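Local coordinates for fusolin (Anomala cuprea entomopoxvirus, PDB 4YN1), which forms the crystalline spindles that enhance the virulence of insect poxviruses and carries a lytic polysaccharide monooxygenase-like domain that probably acts on chitin, at residues A[5-10]-A[132-137]; A[119-124]-A[230-235]; A[147-152]-A[196-201]; A[212-217]-A[224-229]. One frame throughout, in Å; residues are numbered along the deposited sequence.

Interaction 1: residues A[5-10]-A[132-137]; sequences TFPIAR and IPIELE
The carbonyl oxygen of Glu-137 accepts two successive backbone N-H groups, those of Thr-5 and Phe-6, where strand 2-6 ends beside strand 131-140. This is a classic beta bulge at the edge of the antiparallel sheet formed by strands 2-6, 131-140, 194-203 and 180-182, one layer of the beta sandwich of the lytic polysaccharide monooxygenase fold. The two bonds differ. Phe-6 N reaches Glu-137 O at 3.2 Å almost straight (169°), in the carbonyl plane and on a lone pair, whereas the shorter bond from Thr-5 N to Glu-137 O, 2.9 Å, is bent and tilted from that plane. Glu-137 N returns a bond to Phe-6 O, pairing the two residues. After Phe-6 the chain leaves the sheet through a cis peptide before Pro-7, and a helix starts just after Ala-9, its N-cap residue. With CG anti to the backbone N (chi1 -177°), the Phe-6 ring extends along the neighbouring strand and presents its CD2 edge to Glu-135 O at 3.4 Å. Ile-134 crosses at about a right angle, its CG2 lying 3.9 Å from Phe-6 CE2 and also meeting the ring of Pro-7. The Thr-5 OG1 bond to Glu-137 OE1 is doubtful, because that carboxylate oxygen is crowded elsewhere in the model; Glu-137 OE2 is held by Ser-187. Leu-188 packs on Thr-5, Phe-6 and Glu-137. Pro-7 turns inward, touching Val-229 and Thr-120 of the other sheet, while its CD meets Leu-136 CD1 at 4.2 Å.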
# COMPACT_ATOMS: atom_id res chain seq x y z
N THR A 5 5.75 -1.12 7.62
CA THR A 5 6.94 -1.90 7.29
C THR A 5 6.61 -3.36 7.11
O THR A 5 7.34 -4.07 6.41
CB THR A 5 8.04 -1.68 8.31
OG1 THR A 5 7.47 -1.71 9.62
CG2 THR A 5 8.75 -0.41 8.07
N PHE A 6 5.56 -3.84 7.76
CA PHE A 6 5.12 -5.20 7.55
C PHE A 6 3.61 -5.31 7.56
O PHE A 6 2.99 -5.02 8.59
CB PHE A 6 5.67 -6.22 8.57
CG PHE A 6 5.20 -7.61 8.20
CD1 PHE A 6 5.74 -8.28 7.11
CD2 PHE A 6 4.21 -8.25 8.93
CE1 PHE A 6 5.22 -9.51 6.70
CE2 PHE A 6 3.69 -9.48 8.53
CZ PHE A 6 4.19 -10.10 7.41
N PRO A 7 3.02 -5.92 6.53
CA PRO A 7 3.56 -6.18 5.18
C PRO A 7 3.96 -4.82 4.61
O PRO A 7 3.29 -3.80 4.85
CB PRO A 7 2.39 -6.88 4.46
CG PRO A 7 1.40 -7.25 5.54
CD PRO A 7 1.57 -6.17 6.57
N ILE A 8 5.07 -4.76 3.91
CA ILE A 8 5.61 -3.48 3.46
C ILE A 8 4.65 -2.65 2.61
O ILE A 8 4.02 -3.19 1.70
CB ILE A 8 6.98 -3.72 2.77
CG1 ILE A 8 7.73 -2.37 2.59
CG2 ILE A 8 6.82 -4.46 1.45
CD1 ILE A 8 9.16 -2.56 2.17
N ALA A 9 4.54 -1.33 2.91
CA ALA A 9 3.71 -0.41 2.14
C ALA A 9 4.28 -0.27 0.74
O ALA A 9 5.50 -0.30 0.52
CB ALA A 9 3.59 0.95 2.81
N ARG A 10 3.39 -0.04 -0.21
CA ARG A 10 3.73 0.04 -1.61
C ARG A 10 4.75 1.14 -1.86
O ARG A 10 5.70 0.95 -2.61
CB ARG A 10 2.45 0.32 -2.43
CG ARG A 10 2.67 0.46 -3.91
CD ARG A 10 1.40 0.88 -4.61
NE ARG A 10 0.41 -0.21 -4.59
CZ ARG A 10 -0.75 -0.20 -5.25
NH1 ARG A 10 -1.11 0.86 -5.97
NH2 ARG A 10 -1.56 -1.25 -5.20
N ILE A 132 -7.14 -14.64 8.97
CA ILE A 132 -5.74 -14.89 9.16
C ILE A 132 -5.18 -13.72 9.97
O ILE A 132 -5.09 -12.63 9.45
CB ILE A 132 -5.00 -15.07 7.83
CG1 ILE A 132 -5.53 -16.33 7.09
CG2 ILE A 132 -3.50 -15.19 8.09
CD1 ILE A 132 -6.57 -16.09 6.14
N PRO A 133 -4.80 -13.92 11.23
CA PRO A 133 -4.21 -12.80 11.98
C PRO A 133 -2.81 -12.45 11.47
O PRO A 133 -1.97 -13.32 11.29
CB PRO A 133 -4.16 -13.33 13.40
CG PRO A 133 -4.04 -14.82 13.24
CD PRO A 133 -4.85 -15.15 12.04
N ILE A 134 -2.59 -11.19 11.16
CA ILE A 134 -1.28 -10.69 10.72
C ILE A 134 -0.80 -9.70 11.79
O ILE A 134 -1.56 -8.80 12.13
CB ILE A 134 -1.47 -9.97 9.36
CG1 ILE A 134 -2.07 -10.93 8.28
CG2 ILE A 134 -0.21 -9.25 8.86
CD1 ILE A 134 -1.30 -12.00 7.89
N GLU A 135 0.46 -9.78 12.25
CA GLU A 135 0.92 -8.74 13.18
C GLU A 135 1.47 -7.64 12.31
O GLU A 135 2.61 -7.71 11.84
CB GLU A 135 1.97 -9.24 14.14
CG GLU A 135 2.37 -8.17 15.13
CD GLU A 135 3.54 -8.62 15.97
OE1 GLU A 135 4.56 -9.04 15.37
OE2 GLU A 135 3.49 -8.44 17.20
N LEU A 136 0.69 -6.62 12.07
CA LEU A 136 1.13 -5.53 11.22
C LEU A 136 2.13 -4.67 11.99
O LEU A 136 1.90 -4.38 13.16
CB LEU A 136 -0.09 -4.70 10.81
CG LEU A 136 0.13 -3.57 9.81
CD1 LEU A 136 -0.91 -3.58 8.71
CD2 LEU A 136 0.13 -2.24 10.47
N GLU A 137 3.21 -4.25 11.34
CA GLU A 137 4.13 -3.31 12.00
C GLU A 137 4.08 -2.00 11.25
O GLU A 137 4.33 -1.96 10.05
CB GLU A 137 5.55 -3.87 12.00
CG GLU A 137 6.56 -3.03 12.80
CD GLU A 137 8.01 -3.42 12.59
OE1 GLU A 137 8.45 -3.35 11.42
OE2 GLU A 137 8.72 -3.73 13.57

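Interaction 2: residues A[119-124]-A[230-235]; sequences PTVIPL and DAVFAN. With EDO (1,2-ethanediol), chain C.
Five backbone hydrogen bonds join 119-124 to 230-235, the chains running parallel. The straightest, from Ile-122 N to Val-232 O, measures 2.8 Å at 175°; Ala-234 N comes to Ile-122 O from well above the carbonyl plane. On the inner face Ile-122 and Phe-233 lie side by side, with CG2 of Ile-122 3.7 Å from CE1 of the ring. Leu-124 crosses that ring at about a right angle, and its CD2 approaches Phe-233 CD1 at 3.5 Å. The other face bears Val-121, Val-232 and Ala-234: Val-232 CG1, placed between the backbone N and the carbonyl carbon (chi1 69°), meets both Pro-119 CG and Val-121 CG2. Through its parallel backbone bonds strand 120-123 extends the mixed sheet of the beta sandwich along the end of strand 223-234, and Ile-122 and Phe-233 point across to Ile-134 and Ile-132 of the opposing sheet. A water lies 2.7 Å from Asp-230 O and is also hydrogen-bonded to Thr-120 OG1. An ethanediol, probably from the crystallisation liquor, bonds through O1 to Phe-233 O and receives Asn-235 N and ND2 on O2. Farther out, Tyr-204 holds Asn-235 OD1, and Arg-10 forms a salt bridge with the Asp-230 carboxylate.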
# COMPACT_ATOMS: atom_id res chain seq x y z
N PRO A 119 3.29 -8.17 -4.40
CA PRO A 119 2.73 -8.31 -3.06
C PRO A 119 3.66 -9.04 -2.10
O PRO A 119 4.58 -9.78 -2.48
CB PRO A 119 1.49 -9.18 -3.31
CG PRO A 119 1.95 -10.11 -4.39
CD PRO A 119 2.90 -9.32 -5.27
N THR A 120 3.37 -8.88 -0.83
CA THR A 120 3.93 -9.71 0.23
C THR A 120 3.15 -11.03 0.12
O THR A 120 1.92 -11.00 0.15
CB THR A 120 3.73 -9.09 1.59
OG1 THR A 120 4.64 -7.97 1.71
CG2 THR A 120 3.96 -10.09 2.74
N VAL A 121 3.84 -12.16 -0.04
CA VAL A 121 3.22 -13.50 -0.11
C VAL A 121 3.12 -14.10 1.28
O VAL A 121 4.14 -14.40 1.88
CB VAL A 121 4.00 -14.42 -1.08
CG1 VAL A 121 3.36 -15.80 -1.19
CG2 VAL A 121 4.11 -13.79 -2.45
N ILE A 122 1.87 -14.32 1.78
CA ILE A 122 1.58 -14.85 3.11
C ILE A 122 1.19 -16.31 2.99
O ILE A 122 0.12 -16.62 2.47
CB ILE A 122 0.50 -14.01 3.79
CG1 ILE A 122 0.96 -12.53 3.87
CG2 ILE A 122 0.19 -14.60 5.18
CD1 ILE A 122 -0.10 -11.54 4.17
N PRO A 123 2.05 -17.24 3.43
CA PRO A 123 1.76 -18.66 3.24
C PRO A 123 0.72 -19.13 4.23
O PRO A 123 0.70 -18.64 5.32
CB PRO A 123 3.13 -19.33 3.51
CG PRO A 123 3.77 -18.44 4.49
CD PRO A 123 3.38 -17.04 4.06
N LEU A 124 -0.21 -20.00 3.81
CA LEU A 124 -1.23 -20.51 4.70
C LEU A 124 -0.84 -21.91 5.16
O LEU A 124 -0.38 -22.70 4.36
CB LEU A 124 -2.58 -20.63 3.96
CG LEU A 124 -3.17 -19.33 3.42
CD1 LEU A 124 -4.46 -19.56 2.74
CD2 LEU A 124 -3.36 -18.30 4.51
N ASP A 230 0.27 -4.11 -0.61
CA ASP A 230 -0.05 -5.21 -1.52
C ASP A 230 0.25 -6.54 -0.85
O ASP A 230 1.36 -6.77 -0.36
CB ASP A 230 0.71 -5.06 -2.85
CG ASP A 230 0.34 -3.74 -3.55
OD1 ASP A 230 -0.85 -3.56 -3.89
OD2 ASP A 230 1.23 -2.87 -3.72
N ALA A 231 -0.72 -7.46 -0.92
CA ALA A 231 -0.56 -8.80 -0.33
C ALA A 231 -1.34 -9.87 -1.09
O ALA A 231 -2.25 -9.58 -1.85
CB ALA A 231 -1.01 -8.75 1.13
N VAL A 232 -0.96 -11.11 -0.86
CA VAL A 232 -1.64 -12.29 -1.41
C VAL A 232 -1.35 -13.47 -0.50
O VAL A 232 -0.26 -13.56 0.07
CB VAL A 232 -1.14 -12.55 -2.88
CG1 VAL A 232 0.32 -13.01 -2.92
CG2 VAL A 232 -2.04 -13.55 -3.59
N PHE A 233 -2.31 -14.37 -0.39
CA PHE A 233 -2.11 -15.59 0.36
C PHE A 233 -1.65 -16.68 -0.57
O PHE A 233 -2.13 -16.79 -1.70
CB PHE A 233 -3.39 -16.03 1.07
CG PHE A 233 -3.82 -15.12 2.19
CD1 PHE A 233 -3.04 -14.99 3.33
CD2 PHE A 233 -4.99 -14.39 2.10
CE1 PHE A 233 -3.44 -14.15 4.37
CE2 PHE A 233 -5.37 -13.53 3.14
CZ PHE A 233 -4.60 -13.43 4.26
N ALA A 234 -0.70 -17.49 -0.13
CA ALA A 234 -0.31 -18.67 -0.90
C ALA A 234 -1.02 -19.88 -0.27
O ALA A 234 -0.71 -20.31 0.85
CB ALA A 234 1.22 -18.87 -0.89
N ASN A 235 -1.99 -20.44 -1.00
CA ASN A 235 -2.74 -21.62 -0.55
C ASN A 235 -1.78 -22.78 -0.50
O ASN A 235 -0.90 -22.89 -1.36
CB ASN A 235 -3.93 -21.91 -1.46
CG ASN A 235 -5.08 -20.96 -1.20
OD1 ASN A 235 -5.94 -21.20 -0.36
ND2 ASN A 235 -5.09 -19.84 -1.86
C1 EDO C . -3.27 -17.35 -4.60
O1 EDO C . -4.14 -17.12 -3.51
C2 EDO C . -3.17 -18.88 -4.86
O2 EDO C . -2.70 -19.56 -3.70
O HOH W 1 3.51 -5.76 0.84
O HOH W 2 1.62 -22.43 2.05

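Interaction 3: residues A[147-152]-A[196-201]; sequences SYFEVY and YRMIVP. With NAG (2-acetamido-2-deoxy-beta-D-glucopyranose), chain B.
Glu-150 OE1, on the side of its strand turned from the Phe-149 and Met-198 packing, is gripped by Tyr-152 OH at 2.7 Å and by a salt bridge from Arg-214. The tyrosine hydroxyl meets it from above the carboxylate plane. The other oxygen, Glu-150 OE2, accepts the N-H of the acetamido nitrogen N2 of an N-acetylglucosamine (NAG N2) at 2.8 Å. Tyr-152 OH lies against the acetyl methyl C8, and the sugar also bonds to Arg-78 O. Asn-175, in an Asn-Ser-Thr sequence, belongs to the same pocket, consistent with an N-linked glycan laid against the sheet. On the inward side the two strands belong to opposing sheets of the beta sandwich, their axes 8.8 Å apart at 30°, and meet through side chains alone. At Met-198 a chi1 of 63° tucks CG in over the backbone, and bends at chi2 and chi3 then bring its methyl CE over the centre of the Phe-149 ring, 3.8 Å from the centroid and almost on the ring normal. Its SD approaches the same ring obliquely, a Met-aromatic contact. Phe-149 in turn sets CE1 over one face of Tyr-196, 3.7 Å from CG, with the two ring planes inclined at 57°. Farther along, Val-151 CG1 touches Val-200 CG1 at 3.9 Å. Trp-215 stacks on Phe-149, Phe-138 meets it edge-to-face, and Glu-145 holds the Tyr-196 hydroxyl.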
# COMPACT_ATOMS: atom_id res chain seq x y z
N SER A 147 -3.53 9.43 18.87
CA SER A 147 -3.85 9.00 17.52
C SER A 147 -4.47 7.63 17.56
O SER A 147 -4.45 6.97 18.61
CB SER A 147 -2.58 8.98 16.67
OG SER A 147 -1.74 7.92 17.11
N TYR A 148 -4.97 7.16 16.41
CA TYR A 148 -5.56 5.84 16.31
C TYR A 148 -5.37 5.28 14.92
O TYR A 148 -4.99 6.01 14.01
CB TYR A 148 -7.04 5.81 16.74
CG TYR A 148 -7.96 6.57 15.80
CD1 TYR A 148 -7.94 7.95 15.74
CD2 TYR A 148 -8.87 5.89 14.98
CE1 TYR A 148 -8.84 8.66 14.96
CE2 TYR A 148 -9.71 6.59 14.11
CZ TYR A 148 -9.71 7.98 14.13
OH TYR A 148 -10.48 8.74 13.29
N PHE A 149 -5.53 4.00 14.79
CA PHE A 149 -5.36 3.28 13.52
C PHE A 149 -6.64 2.64 13.08
O PHE A 149 -7.32 1.99 13.88
CB PHE A 149 -4.34 2.14 13.67
CG PHE A 149 -2.90 2.58 13.73
CD1 PHE A 149 -2.32 2.93 14.93
CD2 PHE A 149 -2.16 2.73 12.57
CE1 PHE A 149 -0.99 3.35 14.99
CE2 PHE A 149 -0.83 3.16 12.62
CZ PHE A 149 -0.24 3.42 13.83
N GLU A 150 -6.91 2.72 11.78
CA GLU A 150 -7.95 1.97 11.10
C GLU A 150 -7.28 1.17 9.99
O GLU A 150 -6.38 1.68 9.32
CB GLU A 150 -8.98 2.91 10.46
CG GLU A 150 -9.86 3.57 11.52
CD GLU A 150 -10.88 4.55 10.98
OE1 GLU A 150 -10.82 4.88 9.78
OE2 GLU A 150 -11.69 5.06 11.79
N VAL A 151 -7.69 -0.09 9.83
CA VAL A 151 -7.18 -0.93 8.76
C VAL A 151 -8.33 -1.47 7.96
O VAL A 151 -9.31 -1.95 8.52
CB VAL A 151 -6.27 -2.06 9.25
CG1 VAL A 151 -5.63 -2.76 8.06
CG2 VAL A 151 -5.19 -1.52 10.20
N TYR A 152 -8.22 -1.37 6.64
CA TYR A 152 -9.23 -1.85 5.72
C TYR A 152 -8.62 -2.87 4.82
O TYR A 152 -7.42 -2.83 4.60
CB TYR A 152 -9.77 -0.72 4.86
CG TYR A 152 -10.39 0.41 5.63
CD1 TYR A 152 -9.59 1.40 6.21
CD2 TYR A 152 -11.77 0.53 5.76
CE1 TYR A 152 -10.15 2.42 6.98
CE2 TYR A 152 -12.34 1.55 6.51
CZ TYR A 152 -11.53 2.48 7.14
OH TYR A 152 -12.10 3.47 7.91
N TYR A 196 4.58 0.68 16.16
CA TYR A 196 3.20 0.33 16.52
C TYR A 196 2.91 -1.02 15.87
O TYR A 196 2.97 -1.13 14.64
CB TYR A 196 2.18 1.33 16.00
CG TYR A 196 2.30 2.71 16.61
CD1 TYR A 196 1.78 2.99 17.87
CD2 TYR A 196 2.96 3.73 15.94
CE1 TYR A 196 1.90 4.26 18.44
CE2 TYR A 196 3.09 5.00 16.50
CZ TYR A 196 2.52 5.26 17.74
OH TYR A 196 2.62 6.52 18.26
N ARG A 197 2.70 -2.05 16.69
CA ARG A 197 2.35 -3.37 16.20
C ARG A 197 0.91 -3.64 16.55
O ARG A 197 0.47 -3.31 17.65
CB ARG A 197 3.25 -4.49 16.74
CG ARG A 197 4.70 -4.39 16.25
CD ARG A 197 5.52 -5.65 16.56
NE ARG A 197 5.56 -5.90 18.00
CZ ARG A 197 6.50 -5.49 18.85
NH1 ARG A 197 7.59 -4.88 18.40
NH2 ARG A 197 6.37 -5.71 20.14
N MET A 198 0.15 -4.20 15.63
CA MET A 198 -1.27 -4.48 15.89
C MET A 198 -1.65 -5.77 15.17
O MET A 198 -1.16 -6.03 14.07
CB MET A 198 -2.17 -3.28 15.47
CG MET A 198 -2.14 -2.96 14.00
SD MET A 198 -2.30 -1.25 13.53
CE MET A 198 -0.56 -0.66 13.84
N ILE A 199 -2.48 -6.59 15.80
CA ILE A 199 -2.93 -7.83 15.19
C ILE A 199 -4.14 -7.51 14.37
O ILE A 199 -5.18 -7.15 14.92
CB ILE A 199 -3.25 -8.96 16.23
CG1 ILE A 199 -2.05 -9.23 17.18
CG2 ILE A 199 -3.67 -10.25 15.49
CD1 ILE A 199 -0.82 -9.57 16.52
N VAL A 200 -4.01 -7.66 13.05
CA VAL A 200 -5.08 -7.37 12.11
C VAL A 200 -5.71 -8.69 11.64
O VAL A 200 -5.01 -9.49 11.04
CB VAL A 200 -4.55 -6.54 10.92
CG1 VAL A 200 -5.66 -6.25 9.90
CG2 VAL A 200 -3.96 -5.23 11.40
N PRO A 201 -7.03 -8.88 11.84
CA PRO A 201 -7.69 -10.10 11.33
C PRO A 201 -7.99 -9.94 9.85
O PRO A 201 -8.96 -9.29 9.47
CB PRO A 201 -8.98 -10.19 12.18
CG PRO A 201 -9.26 -8.80 12.60
CD PRO A 201 -7.98 -8.00 12.54
C1 NAG B . -13.47 3.92 14.79
C2 NAG B . -14.65 4.42 13.97
C3 NAG B . -14.99 5.84 14.44
C4 NAG B . -15.25 5.85 15.94
C5 NAG B . -14.07 5.23 16.67
C6 NAG B . -14.26 5.11 18.17
C7 NAG B . -15.05 3.87 11.62
C8 NAG B . -14.50 3.91 10.23
N2 NAG B . -14.30 4.42 12.56
O3 NAG B . -16.12 6.33 13.71
O4 NAG B . -15.41 7.19 16.39
O5 NAG B . -13.86 3.90 16.17
O6 NAG B . -15.44 4.36 18.47
O7 NAG B . -16.14 3.36 11.88

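Interaction 4: residues A[212-217]-A[224-229]; sequences YVRWQR and GFYNCV
Arg-214 donates through NE to Tyr-226 OH at 3.0 Å, bent to 140°, the hydroxyl lying out of the guanidinium plane. Its NH2 bonds to Gln-216 OE1 and to Phe-77 O, while NH1 faces the glycan-site carboxylate. A water links Gln-216 OE1 to Tyr-226 OH, lying 2.7 Å from the latter in the plane of the ring. The arginine chain, extended to NE, runs alongside the tyrosine with the guanidinium and ring planes 18° apart, its CG 3.5 Å from Tyr-226 CE2. The backbones form an antiparallel beta hairpin: Val-213 with Asn-227 and Trp-215 with Phe-225 are hydrogen-bonded pairs, the latter closed by two bonds of 2.8 Å between their N and O atoms. On the face of these four residues, Trp-215 CE3 touches Phe-225 CD1 at 3.9 Å with the rings oblique, and Val-4 N and Gln-11 hold Asn-227 OD1. On the other face a chi1 of -169° swings the Tyr-212 ring across to Tyr-226. Tyr-212 OH lies 3.4 Å from Tyr-226 CB and is hydrogen-bonded to Leu-92 O. Cys-228 SG, in a disulfide with Cys-93, lies obliquely beside the Tyr-212 ring, 3.6 Å from CD1. The polar cluster of Arg-214, Gln-216 and Tyr-226, in which the buried guanidinium probably keeps its charge, thus lies opposite Val-213, Trp-215 and Phe-225 on the core side.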
# COMPACT_ATOMS: atom_id res chain seq x y z
N TYR A 212 -5.31 -1.42 3.47
CA TYR A 212 -5.21 0.03 3.45
C TYR A 212 -5.18 0.49 4.89
O TYR A 212 -6.12 0.19 5.64
CB TYR A 212 -6.39 0.65 2.73
CG TYR A 212 -6.24 2.11 2.42
CD1 TYR A 212 -5.21 2.58 1.62
CD2 TYR A 212 -7.24 3.01 2.77
CE1 TYR A 212 -5.12 3.90 1.24
CE2 TYR A 212 -7.17 4.35 2.38
CZ TYR A 212 -6.08 4.80 1.67
OH TYR A 212 -6.04 6.11 1.26
N VAL A 213 -4.06 1.08 5.29
CA VAL A 213 -3.79 1.48 6.66
C VAL A 213 -3.93 2.98 6.81
O VAL A 213 -3.28 3.75 6.09
CB VAL A 213 -2.41 1.01 7.11
CG1 VAL A 213 -2.12 1.47 8.54
CG2 VAL A 213 -2.28 -0.52 6.99
N ARG A 214 -4.70 3.39 7.82
CA ARG A 214 -4.92 4.78 8.12
C ARG A 214 -4.44 5.04 9.56
O ARG A 214 -4.91 4.38 10.48
CB ARG A 214 -6.40 5.11 8.00
CG ARG A 214 -6.76 6.55 8.42
CD ARG A 214 -8.26 6.76 8.35
NE ARG A 214 -8.58 8.14 8.67
CZ ARG A 214 -9.62 8.57 9.38
NH1 ARG A 214 -10.55 7.73 9.79
NH2 ARG A 214 -9.77 9.86 9.63
N TRP A 215 -3.50 5.98 9.73
CA TRP A 215 -3.03 6.39 11.06
C TRP A 215 -3.53 7.82 11.20
O TRP A 215 -3.02 8.70 10.54
CB TRP A 215 -1.49 6.39 11.13
CG TRP A 215 -0.96 6.74 12.49
CD1 TRP A 215 -1.55 6.49 13.69
CD2 TRP A 215 0.36 7.20 12.78
NE1 TRP A 215 -0.70 6.83 14.71
CE2 TRP A 215 0.48 7.29 14.18
CE3 TRP A 215 1.43 7.67 12.00
CZ2 TRP A 215 1.66 7.69 14.82
CZ3 TRP A 215 2.62 8.01 12.64
CH2 TRP A 215 2.70 8.08 14.03
N GLN A 216 -4.53 8.04 12.08
CA GLN A 216 -5.16 9.35 12.20
C GLN A 216 -4.79 10.03 13.51
O GLN A 216 -5.00 9.45 14.57
CB GLN A 216 -6.68 9.13 12.13
CG GLN A 216 -7.55 10.39 12.25
CD GLN A 216 -7.22 11.46 11.23
OE1 GLN A 216 -7.32 11.26 10.01
NE2 GLN A 216 -6.87 12.63 11.65
N ARG A 217 -4.33 11.26 13.45
CA ARG A 217 -4.05 12.05 14.65
C ARG A 217 -5.37 12.56 15.23
O ARG A 217 -6.22 13.06 14.48
CB ARG A 217 -3.14 13.22 14.33
CG ARG A 217 -1.74 12.73 14.05
CD ARG A 217 -0.90 13.76 13.32
NE ARG A 217 -0.64 14.95 14.11
CZ ARG A 217 0.25 15.89 13.81
NH1 ARG A 217 0.99 15.79 12.71
NH2 ARG A 217 0.42 16.94 14.61
N GLY A 224 -3.84 12.86 8.83
CA GLY A 224 -3.88 11.41 8.81
C GLY A 224 -2.95 10.88 7.75
O GLY A 224 -2.71 11.56 6.77
N PHE A 225 -2.43 9.67 7.95
CA PHE A 225 -1.50 8.99 7.04
C PHE A 225 -2.16 7.76 6.50
O PHE A 225 -2.85 7.07 7.25
CB PHE A 225 -0.22 8.61 7.75
CG PHE A 225 0.46 9.82 8.32
CD1 PHE A 225 0.09 10.33 9.55
CD2 PHE A 225 1.45 10.48 7.59
CE1 PHE A 225 0.62 11.54 10.01
CE2 PHE A 225 1.98 11.69 8.05
CZ PHE A 225 1.56 12.22 9.25
N TYR A 226 -2.04 7.55 5.20
CA TYR A 226 -2.73 6.51 4.47
C TYR A 226 -1.74 5.75 3.61
O TYR A 226 -1.04 6.37 2.82
CB TYR A 226 -3.81 7.12 3.57
CG TYR A 226 -4.85 7.94 4.33
CD1 TYR A 226 -4.56 9.23 4.77
CD2 TYR A 226 -6.12 7.45 4.56
CE1 TYR A 226 -5.49 9.97 5.49
CE2 TYR A 226 -7.04 8.15 5.32
CZ TYR A 226 -6.73 9.42 5.79
OH TYR A 226 -7.67 10.09 6.55
N ASN A 227 -1.71 4.41 3.72
CA ASN A 227 -0.81 3.58 2.91
C ASN A 227 -1.50 2.38 2.36
O ASN A 227 -2.19 1.66 3.10
CB ASN A 227 0.33 3.06 3.76
CG ASN A 227 1.43 4.01 4.19
OD1 ASN A 227 2.46 3.55 4.73
ND2 ASN A 227 1.40 5.28 3.83
N CYS A 228 -1.23 2.10 1.08
CA CYS A 228 -1.63 0.85 0.43
C CYS A 228 -0.57 -0.18 0.66
O CYS A 228 0.60 0.14 0.53
CB CYS A 228 -1.84 1.07 -1.06
SG CYS A 228 -3.33 2.00 -1.39
N VAL A 229 -0.98 -1.40 0.98
CA VAL A 229 -0.11 -2.54 1.23
C VAL A 229 -0.58 -3.68 0.34
O VAL A 229 -1.71 -4.14 0.50
CB VAL A 229 -0.16 -2.94 2.71
CG1 VAL A 229 0.59 -4.23 2.94
CG2 VAL A 229 0.36 -1.83 3.63
O HOH W 3 -6.91 12.51 7.47

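Interactions 3 and 4 lie closest, with centres about 9 Å apart, and share the sugar site, where Arg-214 supports Glu-150 from the adjoining strand. Their strands are also tied by Tyr-212 N to Tyr-152 O (2.8 Å) and, on the core side, by Ser-147 OG and Trp-215 NE1 (2.8 Å). Interaction 1 joins interaction 3 within the opposite sheet, where Leu-136 N lies 2.8 Å from Met-198 O. It also bridges the layers, through Arg-10 N to Cys-228 O (2.9 Å) in interaction 4 and through the salt bridge of Arg-10 NH2 to Asp-230 OD1 (2.7 Å) in interaction 2. Interactions 2 and 4 occupy successive parts of strand 223-234, their centres about 21 Å apart; 119-124 lies at the end away from the glycan.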